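Local coordinates for protein acetyltransferase, GNAT family (Streptococcus pneumoniae, PDB 2I79) that probably transfers the acetyl group of acetyl coenzyme A, which it binds, to an amino group of an acceptor, as GNAT-family enzymes do, at residues V19-R24 with F91-K96; R8-K13 with T61-L66. One frame throughout, in Å; residues are numbered along the deposited sequence.

In the fold
Both contacts reach the same mixed sheet, whose first four strands in order are 5-9, 60-66, 69-77 and 87-94. Contact 2 (8-13 with 61-66) pairs the outermost of these with its neighbour. Contact 1 (19-24 with 91-96) packs helix 15-26 on strand 87-94. Strand 5-9 and helix 15-26 follow each other in the chain, and the segments of the two contacts alternate along it. The contact centres lie about 12 Å apart, and their nearest atoms are about 6 Å apart, without touching. Contact 1 holds Phe-91 to Ile-94 of the acetyl coenzyme A pocket. In contact 2, the side chain of Thr-61 is about 12 Å from the ligand.

Contact 1. Residues V19-R24 with F91-K96; sequences VAFLNR and FIVIGK. With ACO (acetyl coenzyme *a), chain G.
The Phe-21 ring meets strand 87-94 with its edge. Val-93 O and Gly-95 N lie near the ring plane, with Phe-21 CZ 3.8 Å from Val-93 O. Arg-24 NH2 is also in plane, beside CE1, further round the rim. The Phe-21 CG is anti to the backbone N (chi1 174°), which carries the ring from the helix to the strand backbone. The Phe-91 ring has Leu-22 CD2 at its edge, 4.4 Å from Phe-91 CE2. The acetyl carbon C of the ligand approaches that ring obliquely. The Arg-24 guanidinium sits obliquely near Gly-95, NH2 being 3.9 Å from Gly-95 CA. In this GNAT fold, the axes of helix segment 19-24 and strand segment 91-94 run at 81° and approach to 9.7 Å. The same strand binds acetyl coenzyme A through its backbone, much as a neighbouring strand would. Ile-92 N donates to the acetyl O of the ligand at 2.9 Å. Ile-92 O accepts from ligand N4P, and Ile-94 N donates to ligand O9P at 2.8 Å. Val-93 divides its branches: CG1 packs against Phe-21 CE2 at 4.1 Å and also meets Leu-22 CD2, while CG2 faces the pantetheine, 3.8 Å from ligand O9P.

Contact 2. Residues R8-K13 with T61-L66; sequences REAEPK and TLLAFL
Arg-8 and Leu-63 are joined by two backbone hydrogen bonds. Leu-63 N donates to Arg-8 O at 2.9 Å, and Arg-8 N donates to Leu-63 O at 3.1 Å. Two residues further along, Ala-10 N donates to Thr-61 O at 2.9 Å, nearly straight at 176°. Glu-9 CA makes a CA-H...O contact with the same carbonyl oxygen.

The Arg-8 side chain is held by its own segment and by Asp-14. Arg-8 NH1 donates to Glu-9 O at 3.0 Å, with the oxygen in the guanidinium plane, and forms a salt bridge with Asp-14 OD2. Asp-14 OD2 also accepts from Glu-11 N, so it ties the arginine to the turn after the strand. Glu-11 OE2 lies over one guanidinium face as a long, charge-only pair. The CE2 and CZ side of the Phe-65 ring lies over the opposite face, toward its rim, with Arg-8 NH2 3.4 Å from Phe-65 CZ. The ring and guanidinium planes are 42° apart. The Arg-8 CG stands between the backbone N and the carbonyl carbon (chi1 63°), and the extended chain beyond it carries the guanidinium to the ring.

This is antiparallel pairing of strand 5-9, an edge strand of the GNAT sheet within this chain, with strand 60-66. Arg-8 with Leu-63 is a hydrogen-bonded pair; Glu-9 with Leu-62 is a non-hydrogen-bonded pair. Past the strand end, Ala-10 turns its methyl toward strand 60-66. Ala-10 CB packs 3.7 Å from Leu-63 CD1 and 3.9 Å from Thr-61 CG2, and it also touches Leu-50 of helix 43-55. Thr-61 OG1 is hydrogen-bonded to Gln-53 of that helix. Leu-62 starts away from the other segment, yet its CD2 lies 3.7 Å from Glu-9 N.

Contact 1. Residues V19-R24 with F91-K96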
loop_
_atom_site.group_PDB
_atom_site.type_symbol
_atom_site.label_atom_id
_atom_site.label_comp_id
_atom_site.label_asym_id
_atom_site.label_seq_id
_atom_site.Cartn_x
_atom_site.Cartn_y
_atom_site.Cartn_z
ATOM N N VAL A 19 -17.749 12.520 3.242
ATOM C CA VAL A 19 -16.633 13.428 3.523
ATOM C C VAL A 19 -16.770 13.967 4.947
ATOM O O VAL A 19 -15.810 14.016 5.712
ATOM C CB VAL A 19 -16.509 14.618 2.482
ATOM C CG1 VAL A 19 -15.540 15.723 3.016
ATOM C CG2 VAL A 19 -16.040 14.141 1.119
ATOM N N ALA A 20 -17.990 14.358 5.307
ATOM C CA ALA A 20 -18.277 14.918 6.623
ATOM C C ALA A 20 -17.943 13.925 7.748
ATOM O O ALA A 20 -17.271 14.262 8.761
ATOM C CB ALA A 20 -19.736 15.341 6.680
ATOM N N PHE A 21 -18.400 12.683 7.566
ATOM C CA PHE A 21 -18.135 11.618 8.529
ATOM C C PHE A 21 -16.641 11.330 8.665
ATOM O O PHE A 21 -16.120 11.120 9.777
ATOM C CB PHE A 21 -18.883 10.347 8.119
ATOM C CG PHE A 21 -18.550 9.170 8.972
ATOM C CD1 PHE A 21 -19.007 9.100 10.296
ATOM C CD2 PHE A 21 -17.738 8.161 8.496
ATOM C CE1 PHE A 21 -18.672 8.040 11.087
ATOM C CE2 PHE A 21 -17.396 7.100 9.313
ATOM C CZ PHE A 21 -17.872 7.044 10.595
ATOM N N LEU A 22 -15.922 11.315 7.542
ATOM C CA LEU A 22 -14.506 10.951 7.615
ATOM C C LEU A 22 -13.718 12.067 8.286
ATOM O O LEU A 22 -12.803 11.811 9.013
ATOM C CB LEU A 22 -13.953 10.587 6.247
ATOM C CG LEU A 22 -14.436 9.225 5.726
ATOM C CD1 LEU A 22 -14.317 9.139 4.206
ATOM C CD2 LEU A 22 -13.665 8.062 6.419
ATOM N N ASN A 23 -14.122 13.305 8.064
ATOM C CA ASN A 23 -13.525 14.443 8.769
ATOM C C ASN A 23 -13.812 14.382 10.267
ATOM O O ASN A 23 -12.929 14.672 11.094
ATOM C CB ASN A 23 -14.031 15.766 8.185
ATOM C CG ASN A 23 -13.318 16.163 6.911
ATOM O OD1 ASN A 23 -13.898 16.802 6.000
ATOM N ND2 ASN A 23 -12.059 15.814 6.837
ATOM N N ARG A 24 -15.014 13.951 10.608
ATOM C CA ARG A 24 -15.359 13.783 12.033
ATOM C C ARG A 24 -14.462 12.755 12.704
ATOM O O ARG A 24 -13.818 13.064 13.677
ATOM C CB ARG A 24 -16.835 13.417 12.231
ATOM C CG ARG A 24 -17.181 13.062 13.687
ATOM C CD ARG A 24 -18.688 12.989 13.939
ATOM N NE ARG A 24 -19.327 11.716 13.510
ATOM C CZ ARG A 24 -19.796 10.728 14.300
ATOM N NH1 ARG A 24 -19.745 10.753 15.638
ATOM N NH2 ARG A 24 -20.358 9.684 13.726
ATOM N N PHE A 91 -10.163 -1.270 5.458
ATOM C CA PHE A 91 -10.212 -0.108 6.356
ATOM C C PHE A 91 -11.618 -0.009 6.964
ATOM O O PHE A 91 -12.596 -0.002 6.209
ATOM C CB PHE A 91 -9.908 1.170 5.570
ATOM C CG PHE A 91 -10.033 2.427 6.375
ATOM C CD1 PHE A 91 -9.059 2.771 7.310
ATOM C CD2 PHE A 91 -11.121 3.264 6.216
ATOM C CE1 PHE A 91 -9.167 3.950 8.060
ATOM C CE2 PHE A 91 -11.237 4.439 6.963
ATOM C CZ PHE A 91 -10.257 4.781 7.883
ATOM N N ILE A 92 -11.714 0.077 8.298
ATOM C CA ILE A 92 -12.994 0.315 9.006
ATOM C C ILE A 92 -12.859 1.434 10.041
ATOM O O ILE A 92 -11.885 1.502 10.789
ATOM C CB ILE A 92 -13.510 -0.963 9.745
ATOM C CG1 ILE A 92 -13.558 -2.165 8.789
ATOM C CG2 ILE A 92 -14.939 -0.760 10.379
ATOM C CD1 ILE A 92 -14.067 -3.468 9.445
ATOM N N VAL A 93 -13.851 2.312 10.113
ATOM C CA VAL A 93 -13.889 3.275 11.199
ATOM C C VAL A 93 -15.334 3.521 11.584
ATOM O O VAL A 93 -16.205 3.577 10.716
ATOM C CB VAL A 93 -13.153 4.588 10.853
ATOM C CG1 VAL A 93 -13.714 5.206 9.571
ATOM C CG2 VAL A 93 -13.237 5.557 12.012
ATOM N N ILE A 94 -15.559 3.600 12.906
ATOM C CA ILE A 94 -16.877 3.843 13.517
ATOM C C ILE A 94 -16.754 5.139 14.327
ATOM O O ILE A 94 -15.693 5.415 14.908
ATOM C CB ILE A 94 -17.321 2.669 14.430
ATOM C CG1 ILE A 94 -17.388 1.344 13.635
ATOM C CG2 ILE A 94 -18.690 2.928 15.068
ATOM C CD1 ILE A 94 -18.457 1.303 12.529
ATOM N N GLY A 95 -17.805 5.969 14.302
ATOM C CA GLY A 95 -17.861 7.134 15.176
ATOM C C GLY A 95 -17.730 6.699 16.620
ATOM O O GLY A 95 -18.336 5.705 17.029
ATOM N N LYS A 96 -16.911 7.424 17.373
ATOM C CA LYS A 96 -16.542 7.066 18.722
ATOM C C LYS A 96 -17.790 6.893 19.577
ATOM O O LYS A 96 -17.940 5.907 20.281
ATOM C CB LYS A 96 -15.626 8.138 19.319
ATOM C CG LYS A 96 -14.972 7.743 20.651
ATOM C CD LYS A 96 -13.821 8.704 21.037
ATOM C CE LYS A 96 -13.356 8.422 22.465
ATOM N NZ LYS A 96 -12.037 9.048 22.870
HETATM N N1A ACO G . -9.185 -4.084 24.251
HETATM C C2A ACO G . -9.751 -5.213 23.775
HETATM N N3A ACO G . -11.012 -5.252 23.303
HETATM C C4A ACO G . -11.779 -4.144 23.277
HETATM C C5A ACO G . -11.235 -2.876 23.759
HETATM C C6A ACO G . -9.851 -2.904 24.255
HETATM N N6A ACO G . -9.281 -1.772 24.720
HETATM N N7A ACO G . -12.198 -1.962 23.626
HETATM C C8A ACO G . -13.277 -2.607 23.088
HETATM N N9A ACO G . -13.019 -3.911 22.887
HETATM C C1B ACO G . -13.848 -5.009 22.315
HETATM C C2B ACO G . -15.327 -5.085 22.660
HETATM O O2B ACO G . -15.559 -5.798 23.877
HETATM C C3B ACO G . -15.845 -5.865 21.479
HETATM O O3B ACO G . -15.516 -7.241 21.513
HETATM P P3B ACO G . -16.569 -8.407 21.820
HETATM O O7A ACO G . -16.698 -8.114 23.306
HETATM O O8A ACO G . -15.904 -9.714 21.460
HETATM O O9A ACO G . -17.779 -8.142 20.960
HETATM C C4B ACO G . -15.006 -5.334 20.326
HETATM O O4B ACO G . -13.763 -4.938 20.894
HETATM C C5B ACO G . -15.719 -4.181 19.631
HETATM O O5B ACO G . -16.587 -4.788 18.666
HETATM P P1A ACO G . -17.705 -3.877 17.958
HETATM O O1A ACO G . -18.469 -3.094 18.992
HETATM O O2A ACO G . -18.404 -4.792 16.973
HETATM O O3A ACO G . -16.748 -2.788 17.237
HETATM P P2A ACO G . -16.867 -1.154 17.248
HETATM O O4A ACO G . -16.443 -0.473 18.553
HETATM O O5A ACO G . -18.223 -0.869 16.646
HETATM O O6A ACO G . -15.691 -0.904 16.143
HETATM C CBP ACO G . -13.407 -0.083 15.838
HETATM C CCP ACO G . -14.322 -1.114 16.470
HETATM C CDP ACO G . -11.958 -0.481 16.156
HETATM C CEP ACO G . -13.680 -0.063 14.327
HETATM C CAP ACO G . -13.703 1.296 16.439
HETATM O OAP ACO G . -13.352 1.350 17.842
HETATM C C9P ACO G . -12.988 2.398 15.674
HETATM O O9P ACO G . -13.490 2.858 14.666
HETATM N N8P ACO G . -11.835 2.839 16.162
HETATM C C7P ACO G . -11.038 3.926 15.580
HETATM C C6P ACO G . -10.538 3.646 14.163
HETATM C C5P ACO G . -9.778 2.351 14.100
HETATM O O5P ACO G . -8.869 2.157 14.881
HETATM N N4P ACO G . -10.155 1.472 13.180
HETATM C C3P ACO G . -9.511 0.183 12.987
HETATM C C2P ACO G . -8.135 0.281 12.342
HETATM S S1P ACO G . -8.301 0.924 10.700
HETATM C C ACO G . -8.337 -0.255 9.582
HETATM O O ACO G . -9.327 -0.942 9.678
HETATM C CH3 ACO G . -7.200 -0.385 8.585
#

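Contact 2. Residues R8-K13 with T61-L66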
loop_
_atom_site.group_PDB
_atom_site.type_symbol
_atom_site.label_atom_id
_atom_site.label_comp_id
_atom_site.label_asym_id
_atom_site.label_seq_id
_atom_site.Cartn_x
_atom_site.Cartn_y
_atom_site.Cartn_z
ATOM N N ARG A 8 -25.575 -0.529 3.673
ATOM C CA ARG A 8 -25.589 -0.702 2.211
ATOM C C ARG A 8 -24.351 -0.108 1.542
ATOM O O ARG A 8 -23.655 0.736 2.120
ATOM C CB ARG A 8 -26.825 -0.033 1.584
ATOM C CG ARG A 8 -26.891 1.474 1.759
ATOM C CD ARG A 8 -27.804 2.134 0.726
ATOM N NE ARG A 8 -28.042 3.551 1.016
ATOM C CZ ARG A 8 -27.184 4.535 0.763
ATOM N NH1 ARG A 8 -26.015 4.284 0.187
ATOM N NH2 ARG A 8 -27.504 5.785 1.064
ATOM N N GLU A 9 -24.148 -0.497 0.293
ATOM C CA GLU A 9 -23.069 0.057 -0.533
ATOM C C GLU A 9 -23.216 1.563 -0.681
ATOM O O GLU A 9 -24.332 2.056 -0.860
ATOM C CB GLU A 9 -23.068 -0.611 -1.912
ATOM C CG GLU A 9 -21.841 -0.312 -2.722
ATOM C CD GLU A 9 -21.656 -1.251 -3.943
ATOM O OE1 GLU A 9 -22.427 -2.232 -4.119
ATOM O OE2 GLU A 9 -20.704 -1.006 -4.712
ATOM N N ALA A 10 -22.100 2.287 -0.591
ATOM C CA ALA A 10 -22.084 3.729 -0.814
ATOM C C ALA A 10 -22.471 4.044 -2.261
ATOM O O ALA A 10 -22.122 3.290 -3.176
ATOM C CB ALA A 10 -20.706 4.309 -0.515
ATOM N N GLU A 11 -23.206 5.139 -2.452
ATOM C CA GLU A 11 -23.507 5.675 -3.802
ATOM C C GLU A 11 -22.963 7.100 -3.949
ATOM O O GLU A 11 -22.759 7.799 -2.960
ATOM C CB GLU A 11 -25.017 5.660 -4.085
ATOM C CG GLU A 11 -25.656 4.250 -4.009
ATOM C CD GLU A 11 -27.180 4.292 -3.790
ATOM O OE1 GLU A 11 -27.863 5.080 -4.496
ATOM O OE2 GLU A 11 -27.694 3.546 -2.922
ATOM N N PRO A 12 -22.698 7.530 -5.195
ATOM C CA PRO A 12 -22.198 8.906 -5.416
ATOM C C PRO A 12 -22.993 9.985 -4.659
ATOM O O PRO A 12 -22.408 10.958 -4.202
ATOM C CB PRO A 12 -22.298 9.080 -6.956
ATOM C CG PRO A 12 -23.150 7.872 -7.421
ATOM C CD PRO A 12 -22.822 6.785 -6.459
ATOM N N LYS A 13 -24.296 9.789 -4.490
ATOM C CA LYS A 13 -25.126 10.707 -3.697
ATOM C C LYS A 13 -24.701 10.883 -2.213
ATOM O O LYS A 13 -25.036 11.908 -1.589
ATOM C CB LYS A 13 -26.610 10.297 -3.761
ATOM C CG LYS A 13 -26.916 8.921 -3.128
ATOM C CD LYS A 13 -28.364 8.803 -2.627
ATOM C CE LYS A 13 -28.661 7.395 -2.087
ATOM N NZ LYS A 13 -30.004 7.310 -1.402
ATOM N N THR A 61 -17.088 0.029 -0.953
ATOM C CA THR A 61 -17.297 0.855 0.218
ATOM C C THR A 61 -18.724 0.640 0.720
ATOM O O THR A 61 -19.677 0.868 -0.011
ATOM C CB THR A 61 -17.100 2.345 -0.066
ATOM O OG1 THR A 61 -15.781 2.557 -0.524
ATOM C CG2 THR A 61 -17.341 3.214 1.201
ATOM N N LEU A 62 -18.837 0.173 1.964
ATOM C CA LEU A 62 -20.109 -0.047 2.649
ATOM C C LEU A 62 -20.291 0.964 3.768
ATOM O O LEU A 62 -19.362 1.239 4.533
ATOM C CB LEU A 62 -20.165 -1.442 3.264
ATOM C CG LEU A 62 -20.232 -2.676 2.338
ATOM C CD1 LEU A 62 -20.184 -3.959 3.175
ATOM C CD2 LEU A 62 -21.462 -2.683 1.453
ATOM N N LEU A 63 -21.508 1.488 3.874
ATOM C CA LEU A 63 -21.856 2.479 4.867
ATOM C C LEU A 63 -22.898 1.939 5.866
ATOM O O LEU A 63 -23.794 1.175 5.485
ATOM C CB LEU A 63 -22.435 3.705 4.160
ATOM C CG LEU A 63 -21.608 4.411 3.073
ATOM C CD1 LEU A 63 -22.367 5.598 2.507
ATOM C CD2 LEU A 63 -20.253 4.847 3.599
ATOM N N ALA A 64 -22.782 2.348 7.126
ATOM C CA ALA A 64 -23.817 2.120 8.132
ATOM C C ALA A 64 -24.420 3.463 8.495
ATOM O O ALA A 64 -23.706 4.357 8.911
ATOM C CB ALA A 64 -23.229 1.446 9.367
ATOM N N PHE A 65 -25.738 3.601 8.306
ATOM C CA PHE A 65 -26.495 4.738 8.784
ATOM C C PHE A 65 -27.209 4.339 10.077
ATOM O O PHE A 65 -27.934 3.343 10.126
ATOM C CB PHE A 65 -27.531 5.199 7.746
ATOM C CG PHE A 65 -26.930 5.641 6.433
ATOM C CD1 PHE A 65 -26.727 6.983 6.171
ATOM C CD2 PHE A 65 -26.558 4.699 5.472
ATOM C CE1 PHE A 65 -26.185 7.387 4.949
ATOM C CE2 PHE A 65 -26.005 5.074 4.272
ATOM C CZ PHE A 65 -25.810 6.418 3.998
ATOM N N LEU A 66 -26.973 5.123 11.122
ATOM C CA LEU A 66 -27.703 5.023 12.373
ATOM C C LEU A 66 -28.557 6.266 12.488
ATOM O O LEU A 66 -28.040 7.399 12.432
ATOM C CB LEU A 66 -26.731 4.960 13.532
ATOM C CG LEU A 66 -26.942 3.998 14.673
ATOM C CD1 LEU A 66 -27.596 2.632 14.286
ATOM C CD2 LEU A 66 -25.531 3.821 15.268
#